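Local coordinates for Oxidored_FMN domain-containing protein ([Pseudomonas] geniculata N1, PDB 6L6J), which probably acts as a flavin- and iron-sulfur-dependent amine oxidase on 6-hydroxypseudooxynicotine, binding FMN, a [4Fe-4S] cluster and ADP, at residues K94-A105 and A159-Y170. Numbering follows the deposited sequence.
Sequences KEHGALAGVELA and AKRAGFDIVYVY. With FMN (flavin mononucleotide), chain B.
With chi1 at -57°, D165 turns its carboxylate back beside its own backbone N, toward K94, whose chain bends at chi3 and chi4 to meet it from the opposite direction. The pair lies at the N-terminal end of two neighbouring parallel strands, 99-105 and 166-170, the third and fourth of an eight-stranded TIM barrel. K94 NZ forms a salt bridge with D165 OD1 (2.9 Å), while OD2 takes the A100 amide on its anti lone pair at 2.9 Å from A100 N. A lysine in place of D165 would probably leave the A100 amide without this acceptor and bring a second positive charge close to K94. In return, A100 O receives both D165 N and I166 N. Further along, V102 N bonds to I166 O, and V102 O takes Y168 N. On the helix-covered side, beta-branched V102 lays its CB over the face of the F164 ring, 3.8 Å from the centroid, a CH-pi contact. At the C-terminal end, E103, its CG anti to the backbone N (chi1 -160°), is long enough to bring an acceptor carboxylate to the flavin, inclined 47° to the Y170 ring, whose hydroxyl bonds to H173; FMN N3 donates to E103 OE2 at 2.8 Å.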
ATOM      1  N   LYS A  94      -0.290 -21.723 -11.573  1.00 28.64           N
ATOM      2  CA  LYS A  94      -1.059 -22.557 -12.544  1.00 29.55           C
ATOM      3  C   LYS A  94      -1.725 -23.746 -11.833  1.00 29.66           C
ATOM      4  O   LYS A  94      -2.687 -24.270 -12.385  1.00 30.70           O
ATOM      5  CB  LYS A  94      -0.164 -23.010 -13.702  1.00 28.38           C
ATOM      6  CG  LYS A  94       0.255 -21.903 -14.658  1.00 29.29           C
ATOM      7  CD  LYS A  94       0.852 -22.367 -15.973  1.00 31.78           C
ATOM      8  CE  LYS A  94      -0.149 -22.968 -16.943  1.00 35.75           C
ATOM      9  NZ  LYS A  94      -1.302 -22.071 -17.253  1.00 34.18           N
ATOM     10  N   GLU A  95      -1.225 -24.138 -10.658  1.00 33.49           N
ATOM     11  CA  GLU A  95      -1.700 -25.283  -9.843  1.00 34.42           C
ATOM     12  C   GLU A  95      -3.186 -25.150  -9.556  1.00 32.04           C
ATOM     13  O   GLU A  95      -3.877 -26.131  -9.721  1.00 35.42           O
ATOM     14  CB  GLU A  95      -0.942 -25.381  -8.519  1.00 42.24           C
ATOM     15  CG  GLU A  95      -1.603 -26.331  -7.534  1.00 50.29           C
ATOM     16  CD  GLU A  95      -0.687 -27.124  -6.617  1.00 58.85           C
ATOM     17  OE1 GLU A  95       0.514 -27.278  -6.964  1.00 68.51           O
ATOM     18  OE2 GLU A  95      -1.186 -27.601  -5.557  1.00 62.19           O
ATOM     19  N   HIS A  96      -3.663 -23.985  -9.130  1.00 35.22           N
ATOM     20  CA  HIS A  96      -5.115 -23.757  -8.857  1.00 35.18           C
ATOM     21  C   HIS A  96      -5.833 -23.173 -10.084  1.00 31.83           C
ATOM     22  O   HIS A  96      -6.954 -22.693  -9.939  1.00 30.82           O
ATOM     23  CB  HIS A  96      -5.296 -22.887  -7.622  1.00 37.15           C
ATOM     24  CG  HIS A  96      -4.498 -23.304  -6.432  1.00 37.44           C
ATOM     25  ND1 HIS A  96      -4.979 -24.192  -5.505  1.00 38.51           N
ATOM     26  CD2 HIS A  96      -3.300 -22.884  -5.965  1.00 41.42           C
ATOM     27  CE1 HIS A  96      -4.101 -24.343  -4.528  1.00 39.10           C
ATOM     28  NE2 HIS A  96      -3.062 -23.547  -4.781  1.00 41.76           N
ATOM     29  N   GLY A  97      -5.214 -23.249 -11.261  1.00 32.41           N
ATOM     30  CA  GLY A  97      -5.840 -22.915 -12.557  1.00 33.16           C
ATOM     31  C   GLY A  97      -5.958 -21.422 -12.817  1.00 32.63           C
ATOM     32  O   GLY A  97      -6.737 -21.049 -13.711  1.00 33.31           O
ATOM     33  N   ALA A  98      -5.256 -20.595 -12.041  1.00 31.51           N
ATOM     34  CA  ALA A  98      -4.933 -19.194 -12.386  1.00 29.66           C
ATOM     35  C   ALA A  98      -3.965 -19.207 -13.574  1.00 28.59           C
ATOM     36  O   ALA A  98      -3.178 -20.169 -13.700  1.00 25.37           O
ATOM     37  CB  ALA A  98      -4.313 -18.490 -11.204  1.00 29.36           C
ATOM     38  N   LEU A  99      -4.023 -18.183 -14.427  1.00 28.75           N
ATOM     39  CA  LEU A  99      -2.940 -17.907 -15.409  1.00 27.48           C
ATOM     40  C   LEU A  99      -1.796 -17.200 -14.662  1.00 28.87           C
ATOM     41  O   LEU A  99      -1.991 -16.710 -13.523  1.00 27.45           O
ATOM     42  CB  LEU A  99      -3.443 -17.024 -16.552  1.00 27.14           C
ATOM     43  CG  LEU A  99      -4.601 -17.557 -17.392  1.00 28.53           C
ATOM     44  CD1 LEU A  99      -4.714 -16.755 -18.683  1.00 27.26           C
ATOM     45  CD2 LEU A  99      -4.445 -19.044 -17.715  1.00 28.13           C
ATOM     46  N   ALA A 100      -0.634 -17.180 -15.295  1.00 27.07           N
ATOM     47  CA  ALA A 100       0.645 -16.696 -14.757  1.00 25.12           C
ATOM     48  C   ALA A 100       1.197 -15.698 -15.778  1.00 26.40           C
ATOM     49  O   ALA A 100       1.506 -16.118 -16.926  1.00 23.73           O
ATOM     50  CB  ALA A 100       1.568 -17.857 -14.518  1.00 24.48           C
ATOM     51  N   GLY A 101       1.205 -14.414 -15.392  1.00 25.80           N
ATOM     52  CA  GLY A 101       1.696 -13.304 -16.218  1.00 24.25           C
ATOM     53  C   GLY A 101       2.971 -12.767 -15.616  1.00 25.61           C
ATOM     54  O   GLY A 101       3.251 -13.095 -14.442  1.00 25.06           O
ATOM     55  N   VAL A 102       3.740 -12.002 -16.382  1.00 24.73           N
ATOM     56  CA  VAL A 102       5.018 -11.429 -15.889  1.00 25.58           C
ATOM     57  C   VAL A 102       5.198 -10.055 -16.536  1.00 26.81           C
ATOM     58  O   VAL A 102       5.083  -9.957 -17.781  1.00 26.54           O
ATOM     59  CB  VAL A 102       6.203 -12.366 -16.166  1.00 25.92           C
ATOM     60  CG1 VAL A 102       6.377 -12.660 -17.648  1.00 29.22           C
ATOM     61  CG2 VAL A 102       7.493 -11.825 -15.582  1.00 25.52           C
ATOM     62  N   GLU A 103       5.466  -9.038 -15.717  1.00 24.41           N
ATOM     63  CA  GLU A 103       5.676  -7.672 -16.225  1.00 27.06           C
ATOM     64  C   GLU A 103       7.152  -7.516 -16.609  1.00 27.95           C
ATOM     65  O   GLU A 103       7.904  -6.925 -15.847  1.00 30.19           O
ATOM     66  CB  GLU A 103       5.183  -6.669 -15.191  1.00 29.24           C
ATOM     67  CG  GLU A 103       4.900  -5.298 -15.772  1.00 28.32           C
ATOM     68  CD  GLU A 103       4.643  -4.240 -14.721  1.00 30.44           C
ATOM     69  OE1 GLU A 103       3.694  -3.479 -14.922  1.00 28.70           O
ATOM     70  OE2 GLU A 103       5.410  -4.177 -13.704  1.00 30.11           O
ATOM     71  N   LEU A 104       7.550  -8.067 -17.750  1.00 28.27           N
ATOM     72  CA  LEU A 104       8.880  -7.806 -18.354  1.00 27.94           C
ATOM     73  C   LEU A 104       9.050  -6.295 -18.475  1.00 26.62           C
ATOM     74  O   LEU A 104       8.179  -5.654 -19.073  1.00 24.08           O
ATOM     75  CB  LEU A 104       8.966  -8.497 -19.715  1.00 29.07           C
ATOM     76  CG  LEU A 104       9.094 -10.022 -19.651  1.00 29.14           C
ATOM     77  CD1 LEU A 104       9.388 -10.588 -21.037  1.00 28.47           C
ATOM     78  CD2 LEU A 104      10.172 -10.451 -18.655  1.00 27.41           C
ATOM     79  N   ALA A 105      10.129  -5.772 -17.888  1.00 27.87           N
ATOM     80  CA  ALA A 105      10.325  -4.327 -17.620  1.00 28.64           C
ATOM     81  C   ALA A 105      11.755  -3.910 -17.950  1.00 27.91           C
ATOM     82  O   ALA A 105      12.678  -4.654 -17.609  1.00 30.12           O
ATOM     83  CB  ALA A 105      10.018  -4.049 -16.167  1.00 29.41           C
ATOM     84  N   ALA A 159      10.658 -16.288 -20.641  1.00 27.42           N
ATOM     85  CA  ALA A 159       9.362 -16.307 -19.919  1.00 28.86           C
ATOM     86  C   ALA A 159       8.482 -17.454 -20.438  1.00 29.72           C
ATOM     87  O   ALA A 159       7.823 -18.092 -19.616  1.00 28.55           O
ATOM     88  CB  ALA A 159       8.672 -14.968 -20.048  1.00 28.70           C
ATOM     89  N   LYS A 160       8.458 -17.686 -21.754  1.00 31.95           N
ATOM     90  CA  LYS A 160       7.718 -18.815 -22.394  1.00 33.69           C
ATOM     91  C   LYS A 160       8.222 -20.129 -21.786  1.00 31.05           C
ATOM     92  O   LYS A 160       7.399 -20.865 -21.253  1.00 28.23           O
ATOM     93  CB  LYS A 160       7.904 -18.796 -23.918  1.00 35.41           C
ATOM     94  CG  LYS A 160       6.821 -19.490 -24.730  1.00 35.20           C
ATOM     95  CD  LYS A 160       7.308 -19.870 -26.116  1.00 39.87           C
ATOM     96  CE  LYS A 160       6.268 -19.780 -27.213  1.00 40.31           C
ATOM     97  NZ  LYS A 160       5.727 -21.112 -27.552  1.00 37.76           N
ATOM     98  N   ARG A 161       9.543 -20.336 -21.797  1.00 33.08           N
ATOM     99  CA  ARG A 161      10.247 -21.532 -21.268  1.00 35.21           C
ATOM    100  C   ARG A 161       9.891 -21.750 -19.792  1.00 33.79           C
ATOM    101  O   ARG A 161       9.845 -22.898 -19.360  1.00 35.74           O
ATOM    102  CB  ARG A 161      11.762 -21.376 -21.434  1.00 39.18           C
ATOM    103  CG  ARG A 161      12.270 -21.447 -22.871  1.00 44.56           C
ATOM    104  CD  ARG A 161      13.705 -21.987 -22.948  1.00 50.98           C
ATOM    105  NE  ARG A 161      13.801 -23.254 -22.211  1.00 59.43           N
ATOM    106  CZ  ARG A 161      14.829 -23.659 -21.442  1.00 60.77           C
ATOM    107  NH1 ARG A 161      15.917 -22.907 -21.311  1.00 53.16           N
ATOM    108  NH2 ARG A 161      14.747 -24.828 -20.809  1.00 57.23           N
ATOM    109  N   ALA A 162       9.668 -20.680 -19.041  1.00 32.24           N
ATOM    110  CA  ALA A 162       9.301 -20.709 -17.609  1.00 30.88           C
ATOM    111  C   ALA A 162       7.836 -21.170 -17.440  1.00 30.36           C
ATOM    112  O   ALA A 162       7.476 -21.726 -16.371  1.00 28.66           O
ATOM    113  CB  ALA A 162       9.553 -19.329 -17.037  1.00 30.96           C
ATOM    114  N   GLY A 163       7.005 -20.911 -18.450  1.00 30.51           N
ATOM    115  CA  GLY A 163       5.602 -21.363 -18.529  1.00 33.25           C
ATOM    116  C   GLY A 163       4.574 -20.274 -18.269  1.00 33.09           C
ATOM    117  O   GLY A 163       3.394 -20.637 -18.054  1.00 32.48           O
ATOM    118  N   PHE A 164       4.999 -19.008 -18.262  1.00 31.97           N
ATOM    119  CA  PHE A 164       4.114 -17.823 -18.153  1.00 33.01           C
ATOM    120  C   PHE A 164       3.118 -17.860 -19.327  1.00 32.86           C
ATOM    121  O   PHE A 164       3.483 -18.176 -20.487  1.00 30.08           O
ATOM    122  CB  PHE A 164       4.944 -16.525 -18.096  1.00 35.72           C
ATOM    123  CG  PHE A 164       5.727 -16.294 -16.819  1.00 34.65           C
ATOM    124  CD1 PHE A 164       5.088 -15.912 -15.645  1.00 32.91           C
ATOM    125  CD2 PHE A 164       7.105 -16.469 -16.781  1.00 34.92           C
ATOM    126  CE1 PHE A 164       5.806 -15.714 -14.474  1.00 31.17           C
ATOM    127  CE2 PHE A 164       7.819 -16.268 -15.605  1.00 33.37           C
ATOM    128  CZ  PHE A 164       7.171 -15.881 -14.459  1.00 31.30           C
ATOM    129  N   ASP A 165       1.866 -17.529 -19.029  1.00 34.69           N
ATOM    130  CA  ASP A 165       0.738 -17.521 -19.998  1.00 34.62           C
ATOM    131  C   ASP A 165       0.629 -16.153 -20.664  1.00 34.30           C
ATOM    132  O   ASP A 165       0.142 -16.097 -21.828  1.00 33.29           O
ATOM    133  CB  ASP A 165      -0.575 -17.875 -19.293  1.00 32.87           C
ATOM    134  CG  ASP A 165      -0.500 -19.220 -18.600  1.00 34.21           C
ATOM    135  OD1 ASP A 165      -0.401 -20.259 -19.311  1.00 32.19           O
ATOM    136  OD2 ASP A 165      -0.500 -19.219 -17.354  1.00 36.56           O
ATOM    137  N   ILE A 166       1.002 -15.103 -19.918  1.00 35.53           N
ATOM    138  CA  ILE A 166       0.837 -13.667 -20.299  1.00 33.02           C
ATOM    139  C   ILE A 166       2.187 -12.981 -20.100  1.00 33.68           C
ATOM    140  O   ILE A 166       2.677 -12.947 -18.944  1.00 34.26           O
ATOM    141  CB  ILE A 166      -0.267 -12.985 -19.465  1.00 35.13           C
ATOM    142  CG1 ILE A 166      -1.578 -13.784 -19.468  1.00 38.05           C
ATOM    143  CG2 ILE A 166      -0.487 -11.557 -19.941  1.00 34.62           C
ATOM    144  CD1 ILE A 166      -2.562 -13.379 -18.384  1.00 38.39           C
ATOM    145  N   VAL A 167       2.752 -12.451 -21.183  1.00 31.02           N
ATOM    146  CA  VAL A 167       4.083 -11.782 -21.207  1.00 29.62           C
ATOM    147  C   VAL A 167       3.830 -10.315 -21.544  1.00 29.09           C
ATOM    148  O   VAL A 167       3.174 -10.085 -22.570  1.00 31.27           O
ATOM    149  CB  VAL A 167       5.006 -12.487 -22.215  1.00 30.25           C
ATOM    150  CG1 VAL A 167       6.339 -11.795 -22.406  1.00 31.44           C
ATOM    151  CG2 VAL A 167       5.227 -13.937 -21.822  1.00 31.73           C
ATOM    152  N   TYR A 168       4.314  -9.375 -20.712  1.00 28.26           N
ATOM    153  CA  TYR A 168       3.972  -7.921 -20.791  1.00 28.67           C
ATOM    154  C   TYR A 168       5.005  -7.152 -21.632  1.00 28.74           C
ATOM    155  O   TYR A 168       6.183  -7.601 -21.786  1.00 29.31           O
ATOM    156  CB  TYR A 168       3.837  -7.262 -19.412  1.00 26.10           C
ATOM    157  CG  TYR A 168       2.456  -7.311 -18.800  1.00 25.70           C
ATOM    158  CD1 TYR A 168       1.990  -8.433 -18.132  1.00 25.54           C
ATOM    159  CD2 TYR A 168       1.634  -6.204 -18.825  1.00 24.38           C
ATOM    160  CE1 TYR A 168       0.742  -8.463 -17.524  1.00 24.54           C
ATOM    161  CE2 TYR A 168       0.393  -6.214 -18.216  1.00 24.71           C
ATOM    162  CZ  TYR A 168      -0.070  -7.349 -17.572  1.00 24.27           C
ATOM    163  OH  TYR A 168      -1.322  -7.351 -17.012  1.00 22.30           O
ATOM    164  N   VAL A 169       4.551  -6.029 -22.190  1.00 26.15           N
ATOM    165  CA  VAL A 169       5.404  -4.922 -22.705  1.00 27.64           C
ATOM    166  C   VAL A 169       5.073  -3.708 -21.834  1.00 28.96           C
ATOM    167  O   VAL A 169       3.902  -3.302 -21.809  1.00 30.85           O
ATOM    168  CB  VAL A 169       5.167  -4.665 -24.204  1.00 27.39           C
ATOM    169  CG1 VAL A 169       5.471  -3.240 -24.612  1.00 26.04           C
ATOM    170  CG2 VAL A 169       5.966  -5.631 -25.063  1.00 28.38           C
ATOM    171  N   TYR A 170       6.035  -3.201 -21.068  1.00 29.51           N
ATOM    172  CA  TYR A 170       5.741  -2.286 -19.936  1.00 29.58           C
ATOM    173  C   TYR A 170       6.060  -0.856 -20.345  1.00 30.98           C
ATOM    174  O   TYR A 170       7.241  -0.543 -20.634  1.00 34.89           O
ATOM    175  CB  TYR A 170       6.546  -2.675 -18.706  1.00 30.39           C
ATOM    176  CG  TYR A 170       6.308  -1.815 -17.500  1.00 29.85           C
ATOM    177  CD1 TYR A 170       5.044  -1.696 -16.958  1.00 32.24           C
ATOM    178  CD2 TYR A 170       7.346  -1.160 -16.865  1.00 29.44           C
ATOM    179  CE1 TYR A 170       4.810  -0.932 -15.824  1.00 30.47           C
ATOM    180  CE2 TYR A 170       7.127  -0.406 -15.725  1.00 27.99           C
ATOM    181  CZ  TYR A 170       5.859  -0.288 -15.205  1.00 27.25           C
ATOM    182  OH  TYR A 170       5.617   0.456 -14.098  1.00 29.57           O
TER
HETATM  183  N1  FMN B 701       2.549  -1.556 -10.849  1.00 30.60           N
HETATM  184  C2  FMN B 701       3.451  -2.003 -11.781  1.00 31.69           C
HETATM  185  O2  FMN B 701       3.181  -1.816 -12.972  1.00 34.56           O
HETATM  186  N3  FMN B 701       4.586  -2.655 -11.498  1.00 29.69           N
HETATM  187  C4  FMN B 701       4.926  -2.920 -10.226  1.00 28.54           C
HETATM  188  O4  FMN B 701       5.971  -3.516  -9.967  1.00 23.32           O
HETATM  189  C4A FMN B 701       4.026  -2.451  -9.135  1.00 29.52           C
HETATM  190  N5  FMN B 701       4.315  -2.680  -7.832  1.00 29.28           N
HETATM  191  C5A FMN B 701       3.427  -2.303  -6.884  1.00 30.51           C
HETATM  192  C6  FMN B 701       3.680  -2.603  -5.548  1.00 28.75           C
HETATM  193  C7  FMN B 701       2.759  -2.231  -4.590  1.00 27.65           C
HETATM  194  C7M FMN B 701       3.075  -2.501  -3.169  1.00 29.78           C
HETATM  195  C8  FMN B 701       1.507  -1.561  -4.962  1.00 28.42           C
HETATM  196  C8M FMN B 701       0.510  -1.116  -3.933  1.00 33.08           C
HETATM  197  C9  FMN B 701       1.239  -1.261  -6.271  1.00 27.87           C
HETATM  198  C9A FMN B 701       2.142  -1.614  -7.264  1.00 28.46           C
HETATM  199  N10 FMN B 701       1.864  -1.359  -8.615  1.00 28.02           N
HETATM  200  C10 FMN B 701       2.784  -1.767  -9.548  1.00 27.22           C
HETATM  201  C1' FMN B 701       0.607  -0.682  -9.068  1.00 29.24           C
HETATM  202  C2' FMN B 701      -0.544  -1.668  -9.118  1.00 26.33           C
HETATM  203  O2' FMN B 701      -0.252  -2.590 -10.154  1.00 25.77           O
HETATM  204  C3' FMN B 701      -1.861  -1.015  -9.410  1.00 27.04           C
HETATM  205  O3' FMN B 701      -1.817  -0.457 -10.724  1.00 29.14           O
HETATM  206  C4' FMN B 701      -2.258   0.073  -8.412  1.00 26.57           C
HETATM  207  O4' FMN B 701      -1.987  -0.366  -7.060  1.00 27.59           O
HETATM  208  C5' FMN B 701      -3.718   0.472  -8.582  1.00 22.79           C
HETATM  209  O5' FMN B 701      -4.521  -0.667  -8.323  1.00 24.04           O
HETATM  210  P   FMN B 701      -5.144  -0.916  -6.849  1.00 25.80           P
HETATM  211  O1P FMN B 701      -6.083   0.241  -6.595  1.00 23.09           O
HETATM  212  O2P FMN B 701      -5.819  -2.242  -7.013  1.00 26.19           O
HETATM  213  O3P FMN B 701      -3.954  -0.950  -5.910  1.00 25.32           O